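Local atomic coordinates of ketosynthase (Streptomyces sp. MSC090213JE08, PDB entry 6KXF), a protein that probably catalyses the condensation of a fatty acyl-ACP with malonyl-ACP to a 3-oxoacyl-ACP, lengthening the acyl chain with loss of carbon dioxide. Residues 7-12 with 241-246; 109-114 with 146-151; 191-196 with 237-242. All coordinates share one frame; numbering follows the deposited sequence.

Interaction 1. Residues 7-12 with 241-246; sequences RRRVVL and ESLESA
R8 sets one face of its guanidinium over S242, NH2 reaching S242 CB at 3.4 Å. E244 stands at the rim of the same group, its carboxylate turned 81° from the guanidinium plane; R8 NE and E244 OE1 are 4.0 Å apart, too far for a salt bridge. R8 is gripped instead by D190, a salt bridge, and by the carbonyl of I184. Replacing R8 by an alanine would take away the guanidinium, and D190 would probably lose its charge partner while S242 CB lost its cover. R9 runs alongside L243, whose CD2 packs over a guanidinium face 3.5 Å from R9 NH2, while the R9 charge is paired with E256. The backbones themselves pair antiparallel. V11 N donates to E241 O at 2.9 Å and almost straight, at 172°; E241 N returns a more bent bond to V11 O. L243 N reaches R9 O from above the carbonyl plane, carrying the pairing into the first turn of the helix. V11 spans strand and helix with its two methyls, CG1 touching L243 CD1 and CG2 lying 3.8 Å from A246 CB. A water links R9 N to E244 OE2. S242 is the N-cap: its OG (chi1 58°) accepts from S245 N at 3.1 Å. S245 OG in turn donates to E241 OE2 through the anti lone pair, 2.7 Å. This short antiparallel pairing running into an N-capped helix belongs to the thiolase-type N-terminal half, with strand 255-264 also pairing with strand 10-19 and helix 172-185 packed on V10.

Interaction 2. Residues 109-114 with 146-151; sequences VGTTDG and GRLSTV
Where L148 meets T111 and V109 no flat side-chain group takes part, so there is no face or edge to stack on; methyls and methylenes do the work. The two side chains of L148 and T111 cross at about a right angle. A single methyl, L148 CD1, touches all three side-chain atoms of T111, lying 3.6 Å from CB and OG1 and 3.7 Å from CG2, and is also 4.1 Å from G114 CA. T111 is held in place by its hydroxyl: with OG1 anti to the backbone N (chi1 -160°), it accepts from G114 N at 3.1 Å, an ST motif, and is also hydrogen-bonded to A197 O. Further back, V109 CG2 rests 4.0 Å from S149 CB and close to the carbonyl oxygen of L148, a buried acceptor without a polar partner. S149 OG pairs with T165 OG1. The loop after T111 runs on to T112, which the bound pantetheine-type ligand touches. The contact seats helix 147-156 against the end of strand 105-110, with L148 also touching T165 of strand 161-166 and A78 of helix 77-92, while R147 bridges to D363 of a neighbouring ketosynthase subunit.

Interaction 3. Residues 191-196 with 237-242; sequences IALCGG and ILVLES
L193 lies side by side with V239, its CD2 methyl against V239 CG2 at 3.6 Å, both side chains pointing the same way. On the same sheet face I191 leans toward the neighbouring strand: CG1 is anti to the backbone N (chi1 -161°), which carries CD1 to 4.1 Å from V239 CG1 and against the carboxyl carbon of E241. The other face is built by A192, C194, L238 and L240. There C194 SG meets L240 CD1 at 4.2 Å, and L238 CD1 lies 3.5 Å from C194 O. Between the faces run four backbone bonds in two hydrogen-bonded pairs, A192 with L240 and C194 with L238; the shortest, L238 N to C194 O, is 2.7 Å and nearly linear at 172°. At the far end G195 pairs with I237, their CA atoms 4.4 Å apart, and a beta carbon on G195 would crowd I237 CA. The strands run antiparallel at 154°, a twisted pair in the interior of a thiolase-type domain. The face of L193 and V239 is backed by helix 77-92, that of C194, L238 and L240 by helix 172-185, and strands 105-110 and 10-19 continue the sheet beyond the pair on its two edges.

Read from the N terminus, the chain enters at residues 7-12, which interaction 1 joins to 241-246, closing a loop of 228 residues that spans nearly all of the N-terminal synthase domain. Interaction 2 is nested inside it and closes a short, partly helical loop between 114 and 146. Interaction 3 follows interaction 2 in series, joining 191-196 to 237-242; it ends on the same stretch as interaction 1, with E241 and S242 common to both. Strands 10-19, 234-242, 191-198 and 105-110 are successive neighbours in one sheet: L12 CD2 packs on L240 CD1 at 3.7 Å, and G110 N probably bonds G195 O at 2.8 Å. Interaction 2 then adds helix 147-156.

Interaction 1. Residues 7-12 with 241-246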
loop_
_atom_site.group_PDB
_atom_site.type_symbol
_atom_site.label_atom_id
_atom_site.label_comp_id
_atom_site.label_asym_id
_atom_site.label_seq_id
_atom_site.Cartn_x
_atom_site.Cartn_y
_atom_site.Cartn_z
ATOM N N ARG A 7 -22.777 13.544 13.617
ATOM C CA ARG A 7 -21.383 13.274 13.368
ATOM C C ARG A 7 -20.644 14.567 12.985
ATOM O O ARG A 7 -21.216 15.571 12.548
ATOM C CB ARG A 7 -21.237 12.191 12.305
ATOM C CG ARG A 7 -21.717 12.632 10.943
ATOM C CD ARG A 7 -21.411 11.494 10.009
ATOM N NE ARG A 7 -21.846 11.862 8.684
ATOM C CZ ARG A 7 -21.934 11.002 7.699
ATOM N NH1 ARG A 7 -22.362 11.421 6.520
ATOM N NH2 ARG A 7 -21.589 9.742 7.923
ATOM N N ARG A 8 -19.342 14.527 13.186
ATOM C CA ARG A 8 -18.493 15.682 12.961
ATOM C C ARG A 8 -18.446 15.961 11.454
ATOM O O ARG A 8 -18.344 15.051 10.657
ATOM C CB ARG A 8 -17.096 15.419 13.525
ATOM C CG ARG A 8 -17.009 15.487 15.042
ATOM C CD ARG A 8 -15.585 15.639 15.524
ATOM N NE ARG A 8 -15.065 17.008 15.462
ATOM C CZ ARG A 8 -13.787 17.321 15.655
ATOM N NH1 ARG A 8 -12.842 16.386 15.531
ATOM N NH2 ARG A 8 -13.464 18.570 15.959
ATOM N N ARG A 9 -18.518 17.235 11.093
ATOM C CA ARG A 9 -18.327 17.644 9.697
ATOM C C ARG A 9 -16.842 17.928 9.418
ATOM O O ARG A 9 -16.107 18.464 10.258
ATOM C CB ARG A 9 -19.249 18.818 9.423
ATOM C CG ARG A 9 -20.718 18.420 9.490
ATOM C CD ARG A 9 -21.475 19.025 8.331
ATOM N NE ARG A 9 -21.777 20.388 8.631
ATOM C CZ ARG A 9 -22.105 21.313 7.749
ATOM N NH1 ARG A 9 -21.943 21.134 6.450
ATOM N NH2 ARG A 9 -22.606 22.441 8.196
ATOM N N VAL A 10 -16.397 17.517 8.230
ATOM C CA VAL A 10 -14.989 17.588 7.827
ATOM C C VAL A 10 -14.933 18.262 6.445
ATOM O O VAL A 10 -15.618 17.837 5.528
ATOM C CB VAL A 10 -14.384 16.181 7.802
ATOM C CG1 VAL A 10 -13.006 16.151 7.148
ATOM C CG2 VAL A 10 -14.345 15.537 9.191
ATOM N N VAL A 11 -14.124 19.309 6.327
ATOM C CA VAL A 11 -14.032 20.125 5.128
ATOM C C VAL A 11 -12.583 20.118 4.596
ATOM O O VAL A 11 -11.637 19.812 5.341
ATOM C CB VAL A 11 -14.542 21.555 5.392
ATOM C CG1 VAL A 11 -16.048 21.596 5.595
ATOM C CG2 VAL A 11 -13.818 22.240 6.538
ATOM N N LEU A 12 -12.435 20.519 3.321
ATOM C CA LEU A 12 -11.169 20.640 2.607
ATOM C C LEU A 12 -10.768 22.108 2.557
ATOM O O LEU A 12 -11.455 22.884 1.905
ATOM C CB LEU A 12 -11.354 20.093 1.185
ATOM C CG LEU A 12 -11.772 18.632 1.119
ATOM C CD1 LEU A 12 -12.163 18.198 -0.304
ATOM C CD2 LEU A 12 -10.656 17.751 1.669
ATOM N N GLU A 241 -9.998 19.101 7.653
ATOM C CA GLU A 241 -10.052 19.903 8.857
ATOM C C GLU A 241 -11.483 19.829 9.405
ATOM O O GLU A 241 -12.412 19.758 8.623
ATOM C CB GLU A 241 -9.606 21.316 8.478
ATOM C CG GLU A 241 -9.492 22.265 9.644
ATOM C CD GLU A 241 -8.795 23.588 9.343
ATOM O OE1 GLU A 241 -8.414 23.826 8.174
ATOM O OE2 GLU A 241 -8.645 24.386 10.291
ATOM N N SER A 242 -11.661 19.807 10.734
ATOM C CA SER A 242 -12.994 19.880 11.308
ATOM C C SER A 242 -13.669 21.181 10.857
ATOM O O SER A 242 -13.039 22.282 10.774
ATOM C CB SER A 242 -12.949 19.806 12.829
ATOM O OG SER A 242 -12.154 20.858 13.366
ATOM N N LEU A 243 -14.963 21.126 10.589
ATOM C CA LEU A 243 -15.645 22.413 10.290
ATOM C C LEU A 243 -15.380 23.454 11.392
ATOM O O LEU A 243 -15.111 24.615 11.100
ATOM C CB LEU A 243 -17.127 22.138 10.150
ATOM C CG LEU A 243 -17.976 23.324 9.750
ATOM C CD1 LEU A 243 -17.396 24.003 8.515
ATOM C CD2 LEU A 243 -19.398 22.860 9.537
ATOM N N GLU A 244 -15.442 23.027 12.671
ATOM C CA GLU A 244 -15.242 23.936 13.785
ATOM C C GLU A 244 -13.867 24.615 13.687
ATOM O O GLU A 244 -13.748 25.833 13.907
ATOM C CB GLU A 244 -15.432 23.203 15.115
ATOM C CG GLU A 244 -16.823 22.619 15.273
ATOM C CD GLU A 244 -16.800 21.097 15.183
ATOM O OE1 GLU A 244 -17.050 20.450 16.236
ATOM O OE2 GLU A 244 -16.474 20.554 14.071
ATOM N N SER A 245 -12.811 23.858 13.367
ATOM C CA SER A 245 -11.449 24.461 13.262
ATOM C C SER A 245 -11.393 25.460 12.098
ATOM O O SER A 245 -10.888 26.569 12.238
ATOM C CB SER A 245 -10.367 23.426 13.154
ATOM O OG SER A 245 -9.106 24.054 12.970
ATOM N N ALA A 246 -11.974 25.079 10.964
ATOM C CA ALA A 246 -11.911 25.880 9.791
ATOM C C ALA A 246 -12.640 27.198 10.050
ATOM O O ALA A 246 -12.087 28.277 9.749
ATOM C CB ALA A 246 -12.510 25.114 8.650
HETATM O O HOH W 1 -18.968 19.214 12.965
#

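Interaction 2. Residues 109-114 with 146-151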
loop_
_atom_site.group_PDB
_atom_site.type_symbol
_atom_site.label_atom_id
_atom_site.label_comp_id
_atom_site.label_asym_id
_atom_site.label_seq_id
_atom_site.Cartn_x
_atom_site.Cartn_y
_atom_site.Cartn_z
ATOM N N VAL A 109 -0.144 9.361 3.379
ATOM C CA VAL A 109 0.234 9.449 2.013
ATOM C C VAL A 109 0.133 8.070 1.354
ATOM O O VAL A 109 0.683 7.063 1.856
ATOM C CB VAL A 109 1.674 9.982 1.892
ATOM C CG1 VAL A 109 2.053 10.104 0.419
ATOM C CG2 VAL A 109 1.859 11.287 2.651
ATOM N N GLY A 110 -0.531 8.029 0.201
ATOM C CA GLY A 110 -0.685 6.801 -0.567
ATOM C C GLY A 110 0.419 6.660 -1.576
ATOM O O GLY A 110 0.873 7.657 -2.127
ATOM N N THR A 111 0.889 5.438 -1.798
ATOM C CA THR A 111 1.881 5.227 -2.872
ATOM C C THR A 111 1.714 3.829 -3.441
ATOM O O THR A 111 1.236 2.961 -2.749
ATOM C CB THR A 111 3.325 5.471 -2.396
ATOM O OG1 THR A 111 4.203 5.716 -3.497
ATOM C CG2 THR A 111 3.914 4.291 -1.654
ATOM N N THR A 112 2.084 3.681 -4.721
ATOM C CA THR A 112 2.183 2.438 -5.427
ATOM C C THR A 112 3.624 1.920 -5.431
ATOM O O THR A 112 3.827 0.785 -5.112
ATOM C CB THR A 112 1.729 2.595 -6.891
ATOM O OG1 THR A 112 0.362 2.988 -6.901
ATOM C CG2 THR A 112 1.873 1.321 -7.693
ATOM N N ASP A 113 4.563 2.751 -5.897
ATOM C CA ASP A 113 5.938 2.364 -6.230
ATOM C C ASP A 113 6.944 2.997 -5.260
ATOM O O ASP A 113 8.081 2.603 -5.255
ATOM C CB ASP A 113 6.298 2.769 -7.662
ATOM C CG ASP A 113 5.546 1.959 -8.728
ATOM O OD1 ASP A 113 5.435 0.733 -8.542
ATOM O OD2 ASP A 113 5.016 2.571 -9.713
ATOM N N GLY A 114 6.543 4.005 -4.478
ATOM C CA GLY A 114 7.514 4.750 -3.627
ATOM C C GLY A 114 8.774 5.114 -4.398
ATOM O O GLY A 114 8.702 5.575 -5.551
ATOM N N GLY A 146 7.496 3.991 4.211
ATOM C CA GLY A 146 7.021 4.719 5.439
ATOM C C GLY A 146 7.577 6.147 5.527
ATOM O O GLY A 146 6.979 7.078 6.161
ATOM N N ARG A 147 8.739 6.342 4.905
ATOM C CA ARG A 147 9.467 7.635 4.841
ATOM C C ARG A 147 8.642 8.725 4.125
ATOM O O ARG A 147 8.761 9.902 4.452
ATOM C CB ARG A 147 10.815 7.401 4.147
ATOM C CG ARG A 147 11.716 8.628 4.079
ATOM C CD ARG A 147 13.117 8.258 3.612
ATOM N NE ARG A 147 13.827 7.531 4.660
ATOM C CZ ARG A 147 14.844 8.040 5.346
ATOM N NH1 ARG A 147 15.451 9.143 4.924
ATOM N NH2 ARG A 147 15.271 7.421 6.427
ATOM N N LEU A 148 7.760 8.338 3.187
ATOM C CA LEU A 148 6.994 9.305 2.406
ATOM C C LEU A 148 6.088 10.125 3.316
ATOM O O LEU A 148 5.845 11.261 2.988
ATOM C CB LEU A 148 6.147 8.651 1.310
ATOM C CG LEU A 148 6.918 7.865 0.243
ATOM C CD1 LEU A 148 5.943 7.200 -0.724
ATOM C CD2 LEU A 148 7.901 8.738 -0.509
ATOM N N SER A 149 5.594 9.550 4.429
ATOM C CA SER A 149 4.739 10.311 5.323
ATOM C C SER A 149 5.542 10.940 6.492
ATOM O O SER A 149 5.258 12.067 6.898
ATOM C CB SER A 149 3.573 9.438 5.799
ATOM O OG SER A 149 4.059 8.219 6.373
ATOM N N THR A 150 6.564 10.253 7.026
ATOM C CA THR A 150 7.334 10.812 8.163
ATOM C C THR A 150 8.099 12.076 7.722
ATOM O O THR A 150 8.225 13.005 8.492
ATOM C CB THR A 150 8.264 9.779 8.808
ATOM O OG1 THR A 150 9.186 9.311 7.829
ATOM C CG2 THR A 150 7.536 8.596 9.380
ATOM N N VAL A 151 8.569 12.148 6.479
ATOM C CA VAL A 151 9.356 13.340 6.069
ATOM C C VAL A 151 8.470 14.596 6.048
ATOM O O VAL A 151 8.972 15.694 6.296
ATOM C CB VAL A 151 10.119 13.190 4.742
ATOM C CG1 VAL A 151 11.309 12.274 4.892
ATOM C CG2 VAL A 151 9.200 12.762 3.595
#

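Interaction 3. Residues 191-196 with 237-242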
loop_
_atom_site.group_PDB
_atom_site.type_symbol
_atom_site.label_atom_id
_atom_site.label_comp_id
_atom_site.label_asym_id
_atom_site.label_seq_id
_atom_site.Cartn_x
_atom_site.Cartn_y
_atom_site.Cartn_z
ATOM N N ILE A 191 -7.292 17.845 12.359
ATOM C CA ILE A 191 -6.616 18.193 11.098
ATOM C C ILE A 191 -5.847 16.962 10.579
ATOM O O ILE A 191 -5.185 16.240 11.328
ATOM C CB ILE A 191 -5.727 19.445 11.319
ATOM C CG1 ILE A 191 -5.375 20.136 10.006
ATOM C CG2 ILE A 191 -4.471 19.122 12.103
ATOM C CD1 ILE A 191 -5.426 21.639 10.102
ATOM N N ALA A 192 -5.920 16.724 9.256
ATOM C CA ALA A 192 -5.217 15.625 8.615
ATOM C C ALA A 192 -4.717 16.075 7.230
ATOM O O ALA A 192 -5.428 16.802 6.547
ATOM C CB ALA A 192 -6.158 14.462 8.497
ATOM N N LEU A 193 -3.468 15.729 6.898
ATOM C CA LEU A 193 -2.886 15.951 5.605
ATOM C C LEU A 193 -2.840 14.594 4.894
ATOM O O LEU A 193 -2.187 13.678 5.373
ATOM C CB LEU A 193 -1.473 16.517 5.784
ATOM C CG LEU A 193 -1.367 17.818 6.602
ATOM C CD1 LEU A 193 0.063 18.320 6.589
ATOM C CD2 LEU A 193 -2.302 18.891 6.086
ATOM N N CYS A 194 -3.583 14.474 3.797
ATOM C CA CYS A 194 -3.867 13.229 3.160
ATOM C C CYS A 194 -3.713 13.367 1.641
ATOM O O CYS A 194 -4.080 14.368 1.058
ATOM C CB CYS A 194 -5.294 12.772 3.447
ATOM S SG CYS A 194 -5.709 12.796 5.228
ATOM N N GLY A 195 -3.228 12.310 1.016
ATOM C CA GLY A 195 -3.189 12.250 -0.441
ATOM C C GLY A 195 -2.321 11.106 -0.903
ATOM O O GLY A 195 -2.404 10.036 -0.327
ATOM N N GLY A 196 -1.521 11.358 -1.945
ATOM C CA GLY A 196 -0.686 10.380 -2.581
ATOM C C GLY A 196 0.422 11.022 -3.378
ATOM O O GLY A 196 0.343 12.195 -3.761
ATOM N N ILE A 237 -1.937 16.617 -2.149
ATOM C CA ILE A 237 -2.163 16.558 -0.711
ATOM C C ILE A 237 -3.330 17.476 -0.402
ATOM O O ILE A 237 -3.407 18.585 -0.946
ATOM C CB ILE A 237 -0.883 16.947 0.062
ATOM C CG1 ILE A 237 0.303 16.020 -0.226
ATOM C CG2 ILE A 237 -1.168 17.094 1.528
ATOM C CD1 ILE A 237 0.192 14.575 0.297
ATOM N N LEU A 238 -4.286 16.965 0.375
ATOM C CA LEU A 238 -5.455 17.659 0.778
ATOM C C LEU A 238 -5.379 17.957 2.286
ATOM O O LEU A 238 -5.022 17.051 3.060
ATOM C CB LEU A 238 -6.681 16.786 0.470
ATOM C CG LEU A 238 -6.976 16.519 -1.005
ATOM C CD1 LEU A 238 -6.120 15.375 -1.538
ATOM C CD2 LEU A 238 -8.455 16.228 -1.239
ATOM N N VAL A 239 -5.738 19.186 2.697
ATOM C CA VAL A 239 -5.935 19.510 4.119
ATOM C C VAL A 239 -7.384 19.217 4.463
ATOM O O VAL A 239 -8.320 19.878 3.966
ATOM C CB VAL A 239 -5.542 20.957 4.496
ATOM C CG1 VAL A 239 -5.721 21.242 5.994
ATOM C CG2 VAL A 239 -4.113 21.260 4.091
ATOM N N LEU A 240 -7.572 18.193 5.309
ATOM C CA LEU A 240 -8.859 17.866 5.884
ATOM C C LEU A 240 -8.864 18.487 7.267
ATOM O O LEU A 240 -7.852 18.386 7.949
ATOM C CB LEU A 240 -9.062 16.347 5.983
ATOM C CG LEU A 240 -9.477 15.620 4.712
ATOM C CD1 LEU A 240 -8.350 15.623 3.701
ATOM C CD2 LEU A 240 -9.915 14.185 5.027
ATOM N N GLU A 241 -9.998 19.101 7.653
ATOM C CA GLU A 241 -10.052 19.903 8.857
ATOM C C GLU A 241 -11.483 19.829 9.405
ATOM O O GLU A 241 -12.412 19.758 8.623
ATOM C CB GLU A 241 -9.606 21.316 8.478
ATOM C CG GLU A 241 -9.492 22.265 9.644
ATOM C CD GLU A 241 -8.795 23.588 9.343
ATOM O OE1 GLU A 241 -8.414 23.826 8.174
ATOM O OE2 GLU A 241 -8.645 24.386 10.291
ATOM N N SER A 242 -11.661 19.807 10.734
ATOM C CA SER A 242 -12.994 19.880 11.308
ATOM C C SER A 242 -13.669 21.181 10.857
ATOM O O SER A 242 -13.039 22.282 10.774
ATOM C CB SER A 242 -12.949 19.806 12.829
ATOM O OG SER A 242 -12.154 20.858 13.366
#